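Local coordinates for Xaa-Pro Dipeptidase (PDB 2QS8), which probably acts as a metal-dependent carboxypeptidase of the amidohydrolase superfamily, removing the C-terminal amino acid from dipeptides or other short peptides, at residues G14-G19 with I28-D33; I121-A126 with P135-A140; P153-A158 with S203-G208; E216-V221 with A248-I253. All blocks are in the same frame, centred on the assembly; numbering follows the deposited sequence.

Interaction 1 (G14-G19 with I28-D33); sequences GKLIDG and ISIVID
Leu16 reaches across to Ile28 and Ile30, two residues whose side chains lie on the same face of strand 28-33. This is the small beta domain that accompanies the TIM barrel in many amidohydrolases, and strand 9-16 runs antiparallel to strand 28-33 in its mixed sheet. The chain turns a corner at Gly14 and Lys15, and Leu16 meets strand 28-33 through its side chain, not by backbone bonds. The contact is purely apolar and buried. The two methyls of Leu16 divide the work: CD2 approaches the beta-branch of Ile28, 3.7 Å from CG2, while CD1 meets the end of Ile30, 4.1 Å from its CD1. Leu16 and Ile28 cross at roughly a right angle, one methyl set against a branched flank. CG of Leu16 stands opposite the backbone N (chi1 172°), and this carries the fork out toward strand 28-33.

Further out, Ile375 touches both Leu16 and Ile30, Val61 of strand 60-67 adds to the packing on Leu16, and Ile28 and Ile30 also lean on Ile40 and Ile37 of strand 36-42. The backbone of Leu16 pairs with Gln25 and that of Gly14 with Arg27, residues just ahead of strand 28-33, which holds the end of strand 9-16 beside its start. At Ile28, CB itself comes within 4.0 Å of Leu16 CD2, as the methyl lies against the fork where CG1 and CG2 diverge.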
# COMPACT_ATOMS: atom_id res chain seq x y z
N GLY A 14 -40.37 -4.42 -46.30
CA GLY A 14 -41.21 -3.36 -46.81
C GLY A 14 -40.41 -2.08 -46.79
O GLY A 14 -40.27 -1.40 -47.81
N LYS A 15 -39.88 -1.76 -45.61
CA LYS A 15 -39.05 -0.58 -45.43
C LYS A 15 -37.76 -1.00 -44.73
O LYS A 15 -37.73 -2.01 -44.02
CB LYS A 15 -39.80 0.48 -44.63
CG LYS A 15 -41.00 1.04 -45.37
CD LYS A 15 -41.46 2.34 -44.75
CE LYS A 15 -42.53 3.01 -45.60
NZ LYS A 15 -42.86 4.37 -45.07
N LEU A 16 -36.70 -0.23 -44.93
CA LEU A 16 -35.43 -0.57 -44.32
C LEU A 16 -34.60 0.61 -43.83
O LEU A 16 -34.26 1.51 -44.61
CB LEU A 16 -34.58 -1.38 -45.31
CG LEU A 16 -33.12 -1.64 -44.89
CD1 LEU A 16 -33.10 -2.67 -43.77
CD2 LEU A 16 -32.31 -2.16 -46.08
N ILE A 17 -34.31 0.60 -42.53
CA ILE A 17 -33.46 1.61 -41.91
C ILE A 17 -32.19 0.78 -41.71
O ILE A 17 -32.16 -0.12 -40.86
CB ILE A 17 -34.03 2.09 -40.56
CG1 ILE A 17 -35.40 2.73 -40.78
CG2 ILE A 17 -33.08 3.10 -39.92
CD1 ILE A 17 -36.07 3.20 -39.51
N ASP A 18 -31.15 1.05 -42.49
CA ASP A 18 -29.93 0.26 -42.41
C ASP A 18 -28.88 0.66 -41.37
O ASP A 18 -27.95 -0.11 -41.13
CB ASP A 18 -29.27 0.15 -43.79
CG ASP A 18 -28.63 1.44 -44.27
OD1 ASP A 18 -28.60 2.44 -43.53
OD2 ASP A 18 -28.14 1.46 -45.42
N GLY A 19 -29.02 1.83 -40.76
CA GLY A 19 -28.06 2.24 -39.76
C GLY A 19 -27.04 3.26 -40.23
O GLY A 19 -26.48 3.99 -39.41
N ILE A 28 -36.74 -3.76 -50.01
CA ILE A 28 -35.38 -4.28 -50.13
C ILE A 28 -35.32 -5.77 -49.80
O ILE A 28 -36.10 -6.27 -49.00
CB ILE A 28 -34.39 -3.49 -49.20
CG1 ILE A 28 -33.91 -2.21 -49.90
CG2 ILE A 28 -33.16 -4.33 -48.89
CD1 ILE A 28 -34.86 -1.07 -49.83
N SER A 29 -34.39 -6.47 -50.44
CA SER A 29 -34.19 -7.89 -50.21
C SER A 29 -32.88 -8.10 -49.49
O SER A 29 -31.82 -7.67 -49.95
CB SER A 29 -34.17 -8.66 -51.54
OG SER A 29 -35.47 -8.84 -52.05
N ILE A 30 -32.95 -8.76 -48.34
CA ILE A 30 -31.76 -9.04 -47.54
C ILE A 30 -31.55 -10.55 -47.57
O ILE A 30 -32.48 -11.31 -47.33
CB ILE A 30 -31.97 -8.58 -46.08
CG1 ILE A 30 -32.39 -7.11 -46.06
CG2 ILE A 30 -30.68 -8.79 -45.28
CD1 ILE A 30 -32.84 -6.61 -44.71
N VAL A 31 -30.33 -10.97 -47.87
CA VAL A 31 -30.04 -12.40 -47.93
C VAL A 31 -29.12 -12.80 -46.80
O VAL A 31 -28.05 -12.22 -46.62
CB VAL A 31 -29.39 -12.78 -49.28
CG1 VAL A 31 -29.36 -14.29 -49.43
CG2 VAL A 31 -30.16 -12.17 -50.42
N ILE A 32 -29.55 -13.80 -46.03
CA ILE A 32 -28.77 -14.29 -44.90
C ILE A 32 -28.17 -15.66 -45.18
O ILE A 32 -28.87 -16.58 -45.59
CB ILE A 32 -29.65 -14.36 -43.64
CG1 ILE A 32 -30.10 -12.96 -43.25
CG2 ILE A 32 -28.88 -15.01 -42.50
CD1 ILE A 32 -31.17 -12.94 -42.19
N ASP A 33 -26.87 -15.77 -44.96
CA ASP A 33 -26.14 -17.01 -45.16
C ASP A 33 -25.39 -17.30 -43.86
O ASP A 33 -24.39 -16.64 -43.53
CB ASP A 33 -25.16 -16.85 -46.33
CG ASP A 33 -24.40 -18.12 -46.64
OD1 ASP A 33 -24.97 -19.22 -46.50
OD2 ASP A 33 -23.22 -18.02 -47.04

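Interaction 2 (I121-A126 with P135-A140)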
# COMPACT_ATOMS: atom_id res chain seq x y z
N ILE A 121 -21.37 -11.51 -16.44
CA ILE A 121 -20.30 -12.33 -16.99
C ILE A 121 -20.78 -13.78 -17.17
O ILE A 121 -20.58 -14.39 -18.23
CB ILE A 121 -19.07 -12.30 -16.08
CG1 ILE A 121 -18.39 -10.92 -16.18
CG2 ILE A 121 -18.12 -13.44 -16.43
CD1 ILE A 121 -17.41 -10.64 -15.08
N SER A 122 -21.42 -14.33 -16.14
CA SER A 122 -21.93 -15.70 -16.23
C SER A 122 -23.06 -15.82 -17.26
O SER A 122 -23.13 -16.79 -18.01
CB SER A 122 -22.42 -16.17 -14.86
OG SER A 122 -21.37 -16.18 -13.91
N LEU A 123 -23.93 -14.83 -17.30
CA LEU A 123 -25.05 -14.87 -18.23
C LEU A 123 -24.53 -14.81 -19.67
O LEU A 123 -24.98 -15.57 -20.54
CB LEU A 123 -25.99 -13.70 -17.95
CG LEU A 123 -27.33 -13.73 -18.68
CD1 LEU A 123 -28.03 -15.06 -18.38
CD2 LEU A 123 -28.19 -12.55 -18.23
N ARG A 124 -23.56 -13.93 -19.90
CA ARG A 124 -22.95 -13.76 -21.22
C ARG A 124 -22.38 -15.09 -21.68
O ARG A 124 -22.64 -15.52 -22.80
CB ARG A 124 -21.81 -12.73 -21.15
CG ARG A 124 -21.00 -12.62 -22.43
CD ARG A 124 -19.65 -11.96 -22.16
NE ARG A 124 -18.74 -12.85 -21.43
CZ ARG A 124 -17.68 -12.45 -20.75
NH1 ARG A 124 -17.37 -11.16 -20.69
NH2 ARG A 124 -16.92 -13.34 -20.13
N ASP A 125 -21.59 -15.74 -20.82
CA ASP A 125 -20.99 -17.01 -21.18
C ASP A 125 -22.01 -18.11 -21.46
O ASP A 125 -21.81 -18.92 -22.37
CB ASP A 125 -20.01 -17.48 -20.10
CG ASP A 125 -18.76 -16.60 -20.03
OD1 ASP A 125 -18.52 -15.80 -20.96
OD2 ASP A 125 -18.00 -16.72 -19.05
N ALA A 126 -23.10 -18.12 -20.69
CA ALA A 126 -24.15 -19.12 -20.87
C ALA A 126 -24.85 -18.89 -22.21
O ALA A 126 -25.15 -19.83 -22.94
CB ALA A 126 -25.17 -19.05 -19.73
N PRO A 135 -29.39 -11.51 -25.48
CA PRO A 135 -28.64 -10.63 -26.37
C PRO A 135 -27.15 -10.89 -26.26
O PRO A 135 -26.71 -11.69 -25.43
CB PRO A 135 -29.02 -9.25 -25.86
CG PRO A 135 -29.03 -9.49 -24.36
CD PRO A 135 -29.75 -10.82 -24.23
N ARG A 136 -26.36 -10.23 -27.10
CA ARG A 136 -24.91 -10.36 -27.02
C ARG A 136 -24.57 -9.46 -25.84
O ARG A 136 -24.92 -8.27 -25.84
CB ARG A 136 -24.23 -9.83 -28.29
CG ARG A 136 -24.49 -10.65 -29.54
CD ARG A 136 -23.96 -9.94 -30.79
NE ARG A 136 -24.46 -10.57 -32.00
CZ ARG A 136 -24.02 -11.73 -32.49
NH1 ARG A 136 -23.05 -12.40 -31.88
NH2 ARG A 136 -24.57 -12.23 -33.58
N ILE A 137 -23.91 -10.01 -24.83
CA ILE A 137 -23.59 -9.22 -23.65
C ILE A 137 -22.11 -8.88 -23.50
O ILE A 137 -21.25 -9.74 -23.64
CB ILE A 137 -24.03 -9.95 -22.36
CG1 ILE A 137 -25.54 -10.20 -22.38
CG2 ILE A 137 -23.64 -9.12 -21.13
CD1 ILE A 137 -26.06 -10.94 -21.14
N PHE A 138 -21.85 -7.62 -23.21
CA PHE A 138 -20.50 -7.14 -22.96
C PHE A 138 -20.59 -6.57 -21.55
O PHE A 138 -21.27 -5.57 -21.29
CB PHE A 138 -20.12 -6.09 -24.00
CG PHE A 138 -19.98 -6.66 -25.39
CD1 PHE A 138 -21.05 -6.64 -26.27
CD2 PHE A 138 -18.79 -7.24 -25.80
CE1 PHE A 138 -20.94 -7.20 -27.54
CE2 PHE A 138 -18.66 -7.80 -27.08
CZ PHE A 138 -19.74 -7.77 -27.94
N ALA A 139 -19.90 -7.25 -20.63
CA ALA A 139 -19.96 -6.90 -19.23
C ALA A 139 -18.74 -6.24 -18.62
O ALA A 139 -17.61 -6.45 -19.06
CB ALA A 139 -20.32 -8.14 -18.44
N ALA A 140 -18.99 -5.46 -17.58
CA ALA A 140 -17.94 -4.76 -16.86
C ALA A 140 -17.72 -5.41 -15.49
O ALA A 140 -16.78 -5.05 -14.77
CB ALA A 140 -18.31 -3.31 -16.70
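A chi1 of 172° swings CG of Arg124 away from its own N, and the chain then bends at chi3 (72°), so that its aliphatic part is laid against Ile137 before the guanidinium turns away. CB lies 3.8 Å from Ile137 CB, and CD comes within 3.1 Å of Ile137 O, a short carbon-oxygen contact. On the neighbouring strand Ile137 carries CG1 opposite its carbonyl carbon, which sends CD1 toward Leu123, 3.9 Å from Leu123 CG. One turn before Arg124, Ile121 CG1 packs on the methyl of Ala139, 4.1 Å from its CB.

Helix 119-128 and strand 136-139 are consecutive parts of a beta-alpha-beta unit that starts with strand 107-112, the repeating element of the TIM barrel; the local axes lie 8.0 Å apart and run roughly antiparallel (149°). Leu123 also packs on Ala95, Thr96 and Ala99 of helix 88-104.

The guanidinium grips Asp125 side-on: NE and NH2 both donate to OD1 at 3.0 Å, with OD1 in the guanidinium plane and both nitrogens on the same face of the carboxylate. NH1 goes on to a salt bridge with Asp191 and a bond to Gly189 O, and Asp191 OD1 also accepts the backbone N of Ala139. A leucine in place of Arg124 would probably leave Asp191 and Asp125 without their positive partner. Asp191, salt-bridged to Arg124 and hydrogen-bonded by Ala139 N, probably ties helix to strand, while the arginine methylenes pack on Ile137.

Interaction 3 (P153-A158 with S203-G208)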
# COMPACT_ATOMS: atom_id res chain seq x y z
N PRO A 153 -20.29 -1.49 -2.39
CA PRO A 153 -21.38 -2.38 -1.96
C PRO A 153 -21.60 -2.50 -0.45
O PRO A 153 -22.53 -3.19 -0.03
CB PRO A 153 -20.99 -3.71 -2.59
CG PRO A 153 -19.51 -3.70 -2.43
CD PRO A 153 -19.13 -2.27 -2.85
N THR A 154 -20.77 -1.84 0.36
CA THR A 154 -20.94 -1.92 1.81
C THR A 154 -21.55 -0.68 2.43
O THR A 154 -21.64 -0.58 3.65
CB THR A 154 -19.62 -2.27 2.54
OG1 THR A 154 -18.60 -1.32 2.22
CG2 THR A 154 -19.17 -3.68 2.15
N ASN A 155 -21.96 0.27 1.59
CA ASN A 155 -22.60 1.49 2.09
C ASN A 155 -23.93 1.09 2.73
O ASN A 155 -24.45 0.01 2.46
CB ASN A 155 -22.88 2.48 0.96
CG ASN A 155 -21.67 3.33 0.61
OD1 ASN A 155 -20.84 3.65 1.46
ND2 ASN A 155 -21.58 3.73 -0.65
N GLY A 156 -24.48 1.97 3.55
CA GLY A 156 -25.76 1.70 4.19
C GLY A 156 -25.75 0.55 5.18
O GLY A 156 -26.79 -0.05 5.45
N LYS A 157 -24.59 0.23 5.73
CA LYS A 157 -24.52 -0.86 6.69
C LYS A 157 -23.87 -0.41 7.98
O LYS A 157 -22.86 0.28 7.97
CB LYS A 157 -23.75 -2.04 6.10
CG LYS A 157 -24.45 -2.70 4.93
CD LYS A 157 -23.70 -3.94 4.50
CE LYS A 157 -24.38 -4.62 3.31
NZ LYS A 157 -25.79 -4.95 3.63
N ALA A 158 -24.49 -0.79 9.09
CA ALA A 158 -23.97 -0.46 10.40
C ALA A 158 -22.56 -1.01 10.53
O ALA A 158 -22.21 -2.01 9.91
CB ALA A 158 -24.88 -1.06 11.50
N SER A 203 -27.53 5.29 -4.29
CA SER A 203 -26.66 4.72 -3.27
C SER A 203 -27.01 5.35 -1.93
O SER A 203 -27.39 6.52 -1.87
CB SER A 203 -25.19 5.00 -3.61
OG SER A 203 -24.95 6.38 -3.79
N VAL A 204 -26.93 4.56 -0.87
CA VAL A 204 -27.23 5.05 0.47
C VAL A 204 -25.96 5.75 0.94
O VAL A 204 -25.15 5.19 1.68
CB VAL A 204 -27.58 3.89 1.43
CG1 VAL A 204 -27.95 4.43 2.81
CG2 VAL A 204 -28.74 3.09 0.86
N ALA A 205 -25.79 6.98 0.46
CA ALA A 205 -24.62 7.79 0.79
C ALA A 205 -24.99 9.28 0.70
O ALA A 205 -25.91 9.65 -0.01
CB ALA A 205 -23.48 7.47 -0.19
N LYS A 206 -24.26 10.12 1.42
CA LYS A 206 -24.55 11.54 1.43
C LYS A 206 -24.56 12.27 0.08
O LYS A 206 -25.55 12.88 -0.29
CB LYS A 206 -23.59 12.26 2.39
CG LYS A 206 -24.02 13.67 2.75
CD LYS A 206 -25.35 13.66 3.49
CE LYS A 206 -25.84 15.08 3.78
NZ LYS A 206 -27.19 15.08 4.42
N SER A 207 -23.45 12.19 -0.65
CA SER A 207 -23.34 12.90 -1.93
C SER A 207 -23.94 12.21 -3.14
O SER A 207 -23.95 10.98 -3.25
CB SER A 207 -21.88 13.23 -2.23
OG SER A 207 -21.76 13.97 -3.43
N GLY A 208 -24.43 13.04 -4.06
CA GLY A 208 -25.01 12.54 -5.29
C GLY A 208 -24.21 13.02 -6.49
O GLY A 208 -24.58 12.72 -7.63
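The side-chain amide of Asn155 turns one face to Val204 and Ala205. Above that face stand the carbonyl O of Val204, 4.1 Å from Asn155 CG, and the methyl of Ala205, whose CB lies 4.2 Å from Asn155 ND2, almost directly over the nitrogen. No hydrogen bond joins the two segments: Val204 O comes closest at Asn155 CB, 3.6 Å away. The amide nitrogen is held instead by weak bonds to Gly148 O and Gly149 O, which may help to set its rotation.

Beside it, Gly156 CA lies 3.8 Å from Val204 CG1. The glycine has positive phi (66°), and a CB built on it would be pressed against Val204 CB, so the valine can come close to bare backbone. Val204 itself is the centre of an inverse gamma turn, in which Ala205 N makes a weak bond to Ser203 O at 2.9 Å. Lys301 NZ ties this turn down by bonding to both Ser203 O and Ala205 O.

The second subunit covers part of the contact: its Tyr186 packs on Ala205, with its OH accepting a hydrogen bond from Ser207 N, and its Lys187 packs on Asn155. Inside, Ser203 OG bonds to ND1 of His150, a residue of the methionine pocket. Segment 203-208 lies in the loop between barrel strand 192-196 and helix 215-227, segment 153-158 in the loop between strands 145-146 and 171-172; such loops build the active-site side of an amidohydrolase TIM barrel.

Interaction 4 (E216-V221 with A248-I253); sequences EEVDAV and AGVDSI
Val218 points its CB toward Ala248, and both of its methyls extend the approach. CG1, in the crowded position between the backbone N and the carbonyl carbon (chi1 60°), comes 4.1 Å from Ala248 CB. CG2, the branch turned away from the helix nitrogen, is slightly nearer to the same methyl at 3.9 Å, and also faces Val250 CG1 at 4.5 Å, a looser contact.

Asp219, next along the helix, touches the same methyl with a polar atom. Its CB points away from segment 248-253, but OD1 swings back to within 3.3 Å of Ala248 CB, an ordinary van der Waals approach. The hydrogen bond of this oxygen is made with Gln215 NE2, one turn earlier in helix 215-227, which holds the carboxylate beside the alanine.

These residues join two successive helices of the TIM barrel, 215-227 and 239-248, at the point where the second one ends and the chain turns in toward strand 252-253. Gly249 makes that turn with positive phi in a Schellman motif; a side chain here would collide with Ala248 O. Val250 then goes inward, packing on Val232 and Val234 of strand 231-236 and on Val222 of the first helix. On another side of helix 215-227, Glu217 OE1 forms a salt bridge with Arg183 NH2 of the second subunit.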
# COMPACT_ATOMS: atom_id res chain seq x y z
N GLU A 216 -5.06 11.18 -10.41
CA GLU A 216 -4.10 10.07 -10.41
C GLU A 216 -4.83 8.71 -10.43
O GLU A 216 -4.41 7.79 -11.13
CB GLU A 216 -3.21 10.17 -9.17
CG GLU A 216 -2.31 8.98 -8.92
CD GLU A 216 -1.52 9.12 -7.61
OE1 GLU A 216 -2.13 9.41 -6.56
OE2 GLU A 216 -0.28 8.93 -7.64
N GLU A 217 -5.90 8.59 -9.66
CA GLU A 217 -6.65 7.35 -9.61
C GLU A 217 -7.39 7.04 -10.92
O GLU A 217 -7.36 5.90 -11.39
CB GLU A 217 -7.63 7.36 -8.43
CG GLU A 217 -6.97 7.45 -7.05
CD GLU A 217 -7.97 7.60 -5.91
OE1 GLU A 217 -9.01 8.27 -6.07
OE2 GLU A 217 -7.71 7.06 -4.82
N VAL A 218 -8.04 8.03 -11.52
CA VAL A 218 -8.75 7.75 -12.76
C VAL A 218 -7.77 7.57 -13.92
O VAL A 218 -8.04 6.82 -14.85
CB VAL A 218 -9.83 8.84 -13.09
CG1 VAL A 218 -9.21 10.21 -13.23
CG2 VAL A 218 -10.56 8.45 -14.36
N ASP A 219 -6.62 8.23 -13.86
CA ASP A 219 -5.61 8.05 -14.91
C ASP A 219 -5.19 6.57 -14.84
O ASP A 219 -5.03 5.91 -15.86
CB ASP A 219 -4.37 8.93 -14.68
CG ASP A 219 -4.60 10.40 -15.05
OD1 ASP A 219 -5.56 10.69 -15.78
OD2 ASP A 219 -3.82 11.27 -14.61
N ALA A 220 -5.01 6.07 -13.61
CA ALA A 220 -4.61 4.69 -13.39
C ALA A 220 -5.64 3.71 -13.95
O ALA A 220 -5.28 2.64 -14.41
CB ALA A 220 -4.41 4.43 -11.90
N VAL A 221 -6.92 4.10 -13.93
CA VAL A 221 -7.98 3.26 -14.46
C VAL A 221 -7.80 3.11 -15.97
O VAL A 221 -7.83 2.00 -16.50
CB VAL A 221 -9.39 3.89 -14.22
CG1 VAL A 221 -10.46 3.08 -14.93
CG2 VAL A 221 -9.70 3.96 -12.73
N ALA A 248 -8.81 12.01 -18.69
CA ALA A 248 -8.01 10.79 -18.52
C ALA A 248 -8.10 9.90 -19.76
O ALA A 248 -7.23 9.07 -20.00
CB ALA A 248 -8.46 10.02 -17.28
N GLY A 249 -9.18 10.08 -20.53
CA GLY A 249 -9.34 9.30 -21.75
C GLY A 249 -10.34 8.16 -21.72
O GLY A 249 -10.22 7.22 -22.50
N VAL A 250 -11.34 8.24 -20.84
CA VAL A 250 -12.33 7.18 -20.77
C VAL A 250 -13.16 7.17 -22.06
O VAL A 250 -13.18 8.15 -22.79
CB VAL A 250 -13.24 7.33 -19.53
CG1 VAL A 250 -12.39 7.33 -18.28
CG2 VAL A 250 -14.05 8.60 -19.61
N ASP A 251 -13.82 6.04 -22.34
CA ASP A 251 -14.62 5.89 -23.55
C ASP A 251 -16.01 6.52 -23.50
O ASP A 251 -16.51 7.01 -24.51
CB ASP A 251 -14.74 4.40 -23.89
CG ASP A 251 -13.39 3.77 -24.17
OD1 ASP A 251 -12.88 3.93 -25.30
OD2 ASP A 251 -12.83 3.15 -23.24
N SER A 252 -16.62 6.52 -22.32
CA SER A 252 -17.95 7.09 -22.21
C SER A 252 -18.31 7.60 -20.81
O SER A 252 -17.80 7.11 -19.80
CB SER A 252 -19.00 6.06 -22.67
OG SER A 252 -18.99 4.91 -21.85
N ILE A 253 -19.18 8.60 -20.80
CA ILE A 253 -19.67 9.19 -19.57
C ILE A 253 -21.15 8.82 -19.49
O ILE A 253 -21.91 9.04 -20.45
CB ILE A 253 -19.56 10.73 -19.60
CG1 ILE A 253 -18.09 11.17 -19.63
CG2 ILE A 253 -20.29 11.31 -18.40
CD1 ILE A 253 -17.26 10.67 -18.47

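Interaction 1 belongs to the beta domain; the other three lie in the barrel. Interactions 1 and 2 both reach the mixed sheet that joins the two parts, with centres about 27 Å apart and nearest atoms about 10 Å apart. Interactions 2 and 4 each set a barrel helix against the chain entering or forming a later strand, about 23 Å apart between centres. In interaction 3 the side chain of Ala205 is about 10 Å from the bound methionine and that of Asn155 about 14 Å from the magnesium ion; in interaction 2 the side chain of Ala139 is about 13 Å from the magnesium. Interactions 3 and 4, with centres about 23 Å apart, both touch the second subunit.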